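Local coordinates for hypothetical protein TT1662 (Thermus thermophilus, PDB 1UFO) that is probably a hydrolase of the alpha/beta hydrolase fold, its natural substrate not established, at residues 115-118 with 119-123; 153-156 with 157-161; 188-191 with 192-195. One frame throughout, in Å; residues are numbered along the deposited sequence.

Contact 1: residues 115-118 with 119-123; sequences GAFV and AHLLL
Helix 114-124, which leaves what is probably the nucleophile elbow of this alpha/beta hydrolase fold and leads back toward strand 132-135, brings F117 and L121 together one turn apart. The leucine crosses the ring obliquely: L121 CD1 lies 3.8 Å from F117 CE2, and L121 CG is equally near that ring carbon. F117 can meet it because its CG stands anti to the backbone N (chi1 -179°), which swings the ring toward the following turn. Y82 of helix 77-103 packs edge-to-face with F117, while L158 of helix 153-160 touches both F117 and L121. Cutting L121 back to an alanine is likely to leave this flank of the phenyl ring without its aliphatic neighbour and to open a gap beside L158. On another flank, V118 CG1 is a looser 4.3 Å from L122 CD1. Four successive i to i+4 backbone hydrogen bonds, starting with A119 N to G115 O, hold these side chains in step. The imidazole of H120 is fixed by Y170 OH at ND1 and H177 NE2 at NE2. Near the plane of that ring, its CD2 edge approaches the carbonyl of the preceding turn, with H120 CD2 3.3 Å from A116 O.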
loop_
_atom_site.group_PDB
_atom_site.type_symbol
_atom_site.label_atom_id
_atom_site.label_comp_id
_atom_site.label_asym_id
_atom_site.label_seq_id
_atom_site.Cartn_x
_atom_site.Cartn_y
_atom_site.Cartn_z
ATOM N N GLY A 115 -10.325 -17.069 0.863
ATOM C CA GLY A 115 -8.917 -17.495 0.769
ATOM C C GLY A 115 -7.984 -16.681 1.700
ATOM O O GLY A 115 -6.994 -17.222 2.178
ATOM N N ALA A 116 -8.359 -15.417 1.984
ATOM C CA ALA A 116 -7.566 -14.594 2.902
ATOM C C ALA A 116 -7.764 -15.152 4.316
ATOM O O ALA A 116 -6.810 -15.204 5.137
ATOM C CB ALA A 116 -8.039 -13.141 2.831
ATOM N N PHE A 117 -9.001 -15.601 4.620
ATOM C CA PHE A 117 -9.242 -16.173 5.942
ATOM C C PHE A 117 -8.463 -17.481 6.082
ATOM O O PHE A 117 -7.936 -17.768 7.152
ATOM C CB PHE A 117 -10.769 -16.441 6.115
ATOM C CG PHE A 117 -11.092 -17.008 7.462
ATOM C CD1 PHE A 117 -11.079 -16.184 8.595
ATOM C CD2 PHE A 117 -11.416 -18.374 7.601
ATOM C CE1 PHE A 117 -11.372 -16.696 9.852
ATOM C CE2 PHE A 117 -11.744 -18.893 8.851
ATOM C CZ PHE A 117 -11.711 -18.048 9.988
ATOM N N VAL A 118 -8.414 -18.272 4.992
ATOM C CA VAL A 118 -7.637 -19.517 5.023
ATOM C C VAL A 118 -6.168 -19.192 5.279
ATOM O O VAL A 118 -5.504 -19.925 5.990
ATOM C CB VAL A 118 -7.821 -20.280 3.700
ATOM C CG1 VAL A 118 -6.853 -21.569 3.660
ATOM C CG2 VAL A 118 -9.259 -20.755 3.642
ATOM N N ALA A 119 -5.630 -18.143 4.639
ATOM C CA ALA A 119 -4.230 -17.736 4.905
ATOM C C ALA A 119 -4.061 -17.488 6.422
ATOM O O ALA A 119 -3.021 -17.877 7.015
ATOM C CB ALA A 119 -3.906 -16.457 4.052
ATOM N N HIS A 120 -5.031 -16.818 7.041
ATOM C CA HIS A 120 -4.980 -16.601 8.489
ATOM C C HIS A 120 -4.998 -17.922 9.276
ATOM O O HIS A 120 -4.202 -18.083 10.217
ATOM C CB HIS A 120 -6.139 -15.696 8.878
ATOM C CG HIS A 120 -5.803 -14.252 8.745
ATOM N ND1 HIS A 120 -5.110 -13.547 9.713
ATOM C CD2 HIS A 120 -6.103 -13.350 7.759
ATOM C CE1 HIS A 120 -5.015 -12.281 9.334
ATOM N NE2 HIS A 120 -5.605 -12.131 8.152
ATOM N N LEU A 121 -5.876 -18.837 8.899
ATOM C CA LEU A 121 -5.939 -20.130 9.566
ATOM C C LEU A 121 -4.524 -20.808 9.484
ATOM O O LEU A 121 -4.071 -21.412 10.451
ATOM C CB LEU A 121 -6.945 -21.071 8.902
ATOM C CG LEU A 121 -8.419 -20.758 9.023
ATOM C CD1 LEU A 121 -9.263 -21.672 8.274
ATOM C CD2 LEU A 121 -8.769 -20.793 10.545
ATOM N N LEU A 122 -3.864 -20.740 8.323
ATOM C CA LEU A 122 -2.538 -21.341 8.169
ATOM C C LEU A 122 -1.525 -20.670 9.070
ATOM O O LEU A 122 -0.696 -21.390 9.696
ATOM C CB LEU A 122 -2.056 -21.238 6.691
ATOM C CG LEU A 122 -2.781 -22.173 5.734
ATOM C CD1 LEU A 122 -2.639 -21.651 4.221
ATOM C CD2 LEU A 122 -2.229 -23.621 5.882
ATOM N N LEU A 123 -1.525 -19.316 9.121
ATOM C CA LEU A 123 -0.574 -18.642 10.008
ATOM C C LEU A 123 -0.864 -18.995 11.475
ATOM O O LEU A 123 0.082 -19.175 12.262
ATOM C CB LEU A 123 -0.617 -17.088 9.825
ATOM C CG LEU A 123 -0.158 -16.613 8.463
ATOM C CD1 LEU A 123 -0.438 -15.149 8.343
ATOM C CD2 LEU A 123 1.337 -16.844 8.276
#

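Contact 2: residues 153-156 with 157-161; sequences PGVL and ALYQA
Residues 153-160 form one short helix, which A161 leaves, and its bonds are sound near both ends and slack in the middle: A157 N donates to P153 O at 3.0 Å and Q160 N to L156 O at 3.0 Å, whereas L158 N to G154 O is a weak bond stretched to 3.5 Å. Y159 N is shared in the same loose way, bonding weakly to V155 O and to L156 O, and L158 N also makes a weak bond to V155 O. V155 and Y159 carry the side-chain contact. V155 CG1 is 4.2 Å from Y159 CE1, and V155 O lies at the edge of the phenol ring, in its plane, 3.6 Å from Y159 CD1. With chi1 at -85°, Y159 CG is anti to its own carbonyl carbon, which lays the ring back along the preceding turn. The phenol oxygen is bonded to M142 O, in the segment that follows strand 132-135. Helix 153-160 lies in the beta-alpha-beta crossover from strand 132-135 to strand 175-180 of the alpha/beta hydrolase sheet, and its buried side faces helix 77-103, where V155 and L158 both meet Y82. Within the helix, L158 rests on backbone oxygens of the turn before, with L158 CG 3.6 Å from G154 O. P153, L156, A157 and Q160 make up the exposed side. There the Q160 chain starts close to the backbone, CB at 3.6 Å from L156 O, then bends at chi2 and carries its amide away from the first turn.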
loop_
_atom_site.group_PDB
_atom_site.type_symbol
_atom_site.label_atom_id
_atom_site.label_comp_id
_atom_site.label_asym_id
_atom_site.label_seq_id
_atom_site.Cartn_x
_atom_site.Cartn_y
_atom_site.Cartn_z
ATOM N N PRO A 153 -18.170 -29.158 14.901
ATOM C CA PRO A 153 -17.250 -28.746 15.975
ATOM C C PRO A 153 -16.045 -27.943 15.485
ATOM O O PRO A 153 -15.555 -27.063 16.189
ATOM C CB PRO A 153 -16.848 -30.092 16.623
ATOM C CG PRO A 153 -18.086 -30.929 16.309
ATOM C CD PRO A 153 -18.398 -30.627 14.921
ATOM N N GLY A 154 -15.579 -28.289 14.289
ATOM C CA GLY A 154 -14.446 -27.543 13.749
ATOM C C GLY A 154 -14.805 -26.123 13.433
ATOM O O GLY A 154 -13.948 -25.251 13.578
ATOM N N VAL A 155 -16.042 -25.884 12.961
ATOM C CA VAL A 155 -16.425 -24.512 12.647
ATOM C C VAL A 155 -16.707 -23.771 13.971
ATOM O O VAL A 155 -16.373 -22.570 14.073
ATOM C CB VAL A 155 -17.675 -24.494 11.745
ATOM C CG1 VAL A 155 -18.139 -23.044 11.543
ATOM C CG2 VAL A 155 -17.342 -25.141 10.414
ATOM N N LEU A 156 -17.290 -24.457 14.966
ATOM C CA LEU A 156 -17.535 -23.758 16.233
ATOM C C LEU A 156 -16.205 -23.292 16.826
ATOM O O LEU A 156 -16.115 -22.252 17.421
ATOM C CB LEU A 156 -18.326 -24.659 17.265
ATOM C CG LEU A 156 -19.755 -24.984 16.768
ATOM C CD1 LEU A 156 -20.391 -26.133 17.518
ATOM C CD2 LEU A 156 -20.591 -23.699 16.873
ATOM N N ALA A 157 -15.156 -24.112 16.670
ATOM C CA ALA A 157 -13.854 -23.751 17.182
ATOM C C ALA A 157 -13.304 -22.494 16.587
ATOM O O ALA A 157 -12.603 -21.751 17.270
ATOM C CB ALA A 157 -12.855 -24.891 16.973
ATOM N N LEU A 158 -13.594 -22.254 15.294
ATOM C CA LEU A 158 -13.137 -21.042 14.615
ATOM C C LEU A 158 -13.815 -19.808 15.193
ATOM O O LEU A 158 -13.216 -18.760 15.211
ATOM C CB LEU A 158 -13.453 -21.091 13.086
ATOM C CG LEU A 158 -12.777 -22.119 12.261
ATOM C CD1 LEU A 158 -13.130 -22.061 10.841
ATOM C CD2 LEU A 158 -11.260 -21.875 12.464
ATOM N N TYR A 159 -15.076 -19.923 15.634
ATOM C CA TYR A 159 -15.766 -18.780 16.221
ATOM C C TYR A 159 -15.317 -18.561 17.662
ATOM O O TYR A 159 -15.186 -17.453 18.142
ATOM C CB TYR A 159 -17.301 -18.980 16.114
ATOM C CG TYR A 159 -17.890 -18.533 14.808
ATOM C CD1 TYR A 159 -17.950 -19.386 13.683
ATOM C CD2 TYR A 159 -18.305 -17.193 14.635
ATOM C CE1 TYR A 159 -18.392 -18.938 12.428
ATOM C CE2 TYR A 159 -18.745 -16.746 13.390
ATOM C CZ TYR A 159 -18.790 -17.601 12.281
ATOM O OH TYR A 159 -19.134 -17.167 11.063
ATOM N N GLN A 160 -15.025 -19.651 18.357
ATOM C CA GLN A 160 -14.545 -19.544 19.703
ATOM C C GLN A 160 -13.158 -18.913 19.774
ATOM O O GLN A 160 -12.853 -18.148 20.702
ATOM C CB GLN A 160 -14.505 -20.942 20.307
ATOM C CG GLN A 160 -14.342 -20.948 21.784
ATOM C CD GLN A 160 -13.119 -21.714 22.199
ATOM O OE1 GLN A 160 -11.964 -21.349 21.863
ATOM N NE2 GLN A 160 -13.343 -22.786 22.952
ATOM N N ALA A 161 -12.291 -19.266 18.814
ATOM C CA ALA A 161 -10.927 -18.756 18.801
ATOM C C ALA A 161 -10.523 -18.451 17.343
ATOM O O ALA A 161 -9.866 -19.239 16.689
ATOM C CB ALA A 161 -9.926 -19.784 19.419
#

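Contact 3: residues 188-191 with 192-195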
loop_
_atom_site.group_PDB
_atom_site.type_symbol
_atom_site.label_atom_id
_atom_site.label_comp_id
_atom_site.label_asym_id
_atom_site.label_seq_id
_atom_site.Cartn_x
_atom_site.Cartn_y
_atom_site.Cartn_z
ATOM N N LEU A 188 -14.874 -2.933 5.908
ATOM C CA LEU A 188 -13.563 -2.424 6.274
ATOM C C LEU A 188 -13.245 -2.598 7.745
ATOM O O LEU A 188 -12.102 -2.964 8.127
ATOM C CB LEU A 188 -13.434 -0.945 5.877
ATOM C CG LEU A 188 -12.075 -0.284 6.171
ATOM C CD1 LEU A 188 -11.076 -0.859 5.192
ATOM C CD2 LEU A 188 -12.152 1.241 5.994
ATOM N N ALA A 189 -14.262 -2.450 8.604
ATOM C CA ALA A 189 -13.994 -2.580 10.021
ATOM C C ALA A 189 -13.530 -3.989 10.445
ATOM O O ALA A 189 -12.813 -4.085 11.434
ATOM C CB ALA A 189 -15.272 -2.178 10.813
ATOM N N ARG A 190 -13.937 -5.018 9.711
ATOM C CA ARG A 190 -13.491 -6.409 10.053
ATOM C C ARG A 190 -11.982 -6.528 9.763
ATOM O O ARG A 190 -11.238 -7.253 10.451
ATOM C CB ARG A 190 -14.246 -7.470 9.226
ATOM C CG ARG A 190 -15.759 -7.431 9.568
ATOM C CD ARG A 190 -15.982 -7.634 11.024
ATOM N NE ARG A 190 -16.095 -9.033 11.269
ATOM C CZ ARG A 190 -16.399 -9.563 12.429
ATOM N NH1 ARG A 190 -16.438 -10.874 12.502
ATOM N NH2 ARG A 190 -16.709 -8.806 13.471
HETATM N N MSE A 191 -11.517 -5.921 8.671
HETATM C CA MSE A 191 -10.108 -5.943 8.367
HETATM C C MSE A 191 -9.361 -5.145 9.418
HETATM O O MSE A 191 -8.352 -5.548 9.916
HETATM C CB MSE A 191 -9.869 -5.344 6.981
HETATM C CG MSE A 191 -8.344 -5.343 6.578
HETATM SE SE MSE A 191 -7.351 -3.817 7.246
HETATM C CE MSE A 191 -7.790 -2.933 5.718
ATOM N N GLU A 192 -9.933 -4.012 9.844
ATOM C CA GLU A 192 -9.218 -3.217 10.861
ATOM C C GLU A 192 -9.153 -4.002 12.239
ATOM O O GLU A 192 -8.116 -3.953 12.933
ATOM C CB GLU A 192 -9.981 -1.868 11.011
ATOM C CG GLU A 192 -9.704 -0.954 9.808
ATOM C CD GLU A 192 -10.636 0.328 9.706
ATOM O OE1 GLU A 192 -11.875 0.288 10.042
ATOM O OE2 GLU A 192 -10.158 1.390 9.248
ATOM N N LYS A 193 -10.235 -4.712 12.537
ATOM C CA LYS A 193 -10.328 -5.513 13.775
ATOM C C LYS A 193 -9.278 -6.618 13.689
ATOM O O LYS A 193 -8.648 -6.994 14.693
ATOM C CB LYS A 193 -11.691 -6.139 13.875
ATOM C CG LYS A 193 -11.977 -7.008 15.081
ATOM C CD LYS A 193 -13.310 -7.619 14.783
ATOM C CE LYS A 193 -13.576 -8.878 15.499
ATOM N NZ LYS A 193 -13.904 -8.528 16.906
ATOM N N THR A 194 -9.073 -7.124 12.462
ATOM C CA THR A 194 -8.018 -8.154 12.336
ATOM C C THR A 194 -6.625 -7.598 12.701
ATOM O O THR A 194 -5.832 -8.168 13.477
ATOM C CB THR A 194 -8.001 -8.653 10.865
ATOM O OG1 THR A 194 -9.226 -9.301 10.604
ATOM C CG2 THR A 194 -6.877 -9.663 10.595
ATOM N N LEU A 195 -6.287 -6.444 12.116
ATOM C CA LEU A 195 -5.003 -5.860 12.352
ATOM C C LEU A 195 -4.821 -5.420 13.794
ATOM O O LEU A 195 -3.779 -5.534 14.297
ATOM C CB LEU A 195 -4.771 -4.690 11.400
ATOM C CG LEU A 195 -3.925 -5.026 10.150
ATOM C CD1 LEU A 195 -4.357 -6.184 9.368
ATOM C CD2 LEU A 195 -3.997 -3.827 9.309
#
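E192 and M191, the residues most covered here, work on neighbouring flanks of helix 188-198. The extended E192 chain reaches back across L188 in the first turn, so that its carboxylate lies against the leucine's branch: E192 OE2 is 3.8 Å from L188 CD2, and E192 CD is 3.9 Å from L188 CG. M191, a selenomethionine, has CG anti to the backbone N (chi1 -180°) and bends at its next two torsions, which brings SE within 3.9 Å of L195 CD2. Beyond this pair, strands 175-180 and 207-212 supply H177 and R209, and L195 also packs on E213 of the second subunit. R190 and K193 run side by side in the same direction, R190 NH2 3.7 Å from the aliphatic K193 CE, although their charges are alike; the guanidinium bonds to P141 O through NH1, and K193 makes a cation-pi contact with F140. T194 grips R190 O twice, from opposite faces of the carbonyl plane: T194 N reaches it at 3.0 Å and T194 OG1 at 2.9 Å. The hydroxyl is also hydrogen-bonded to G139 N and S138 OG, tying the helix to the loop after strand 132-135. A side-chain hydroxyl returned to the carbonyl four residues earlier is a familiar feature of helical threonine, here on a connecting helix of the alpha/beta hydrolase fold.

In the fold
The three contacts follow one another along the chain on three helices that connect strands of the central sheet. Contacts 1 and 2, with centres about 14 Å apart, meet through leucines: L121 CD2 is 3.3 Å from L158 CD2. Contact 3 joins contact 1 at a different point, where H120 CE1 packs 3.5 Å from T194 CG2, their centres being about 15 Å apart. Contacts 2 and 3 do not touch, their nearest atoms about 6 Å apart, so 115-123 lies as the shared neighbour of both. G115 belongs to the probable nucleophile elbow, and the side chains of A116 and L188 lie near, without touching, the putative Ser-His-Asp triad.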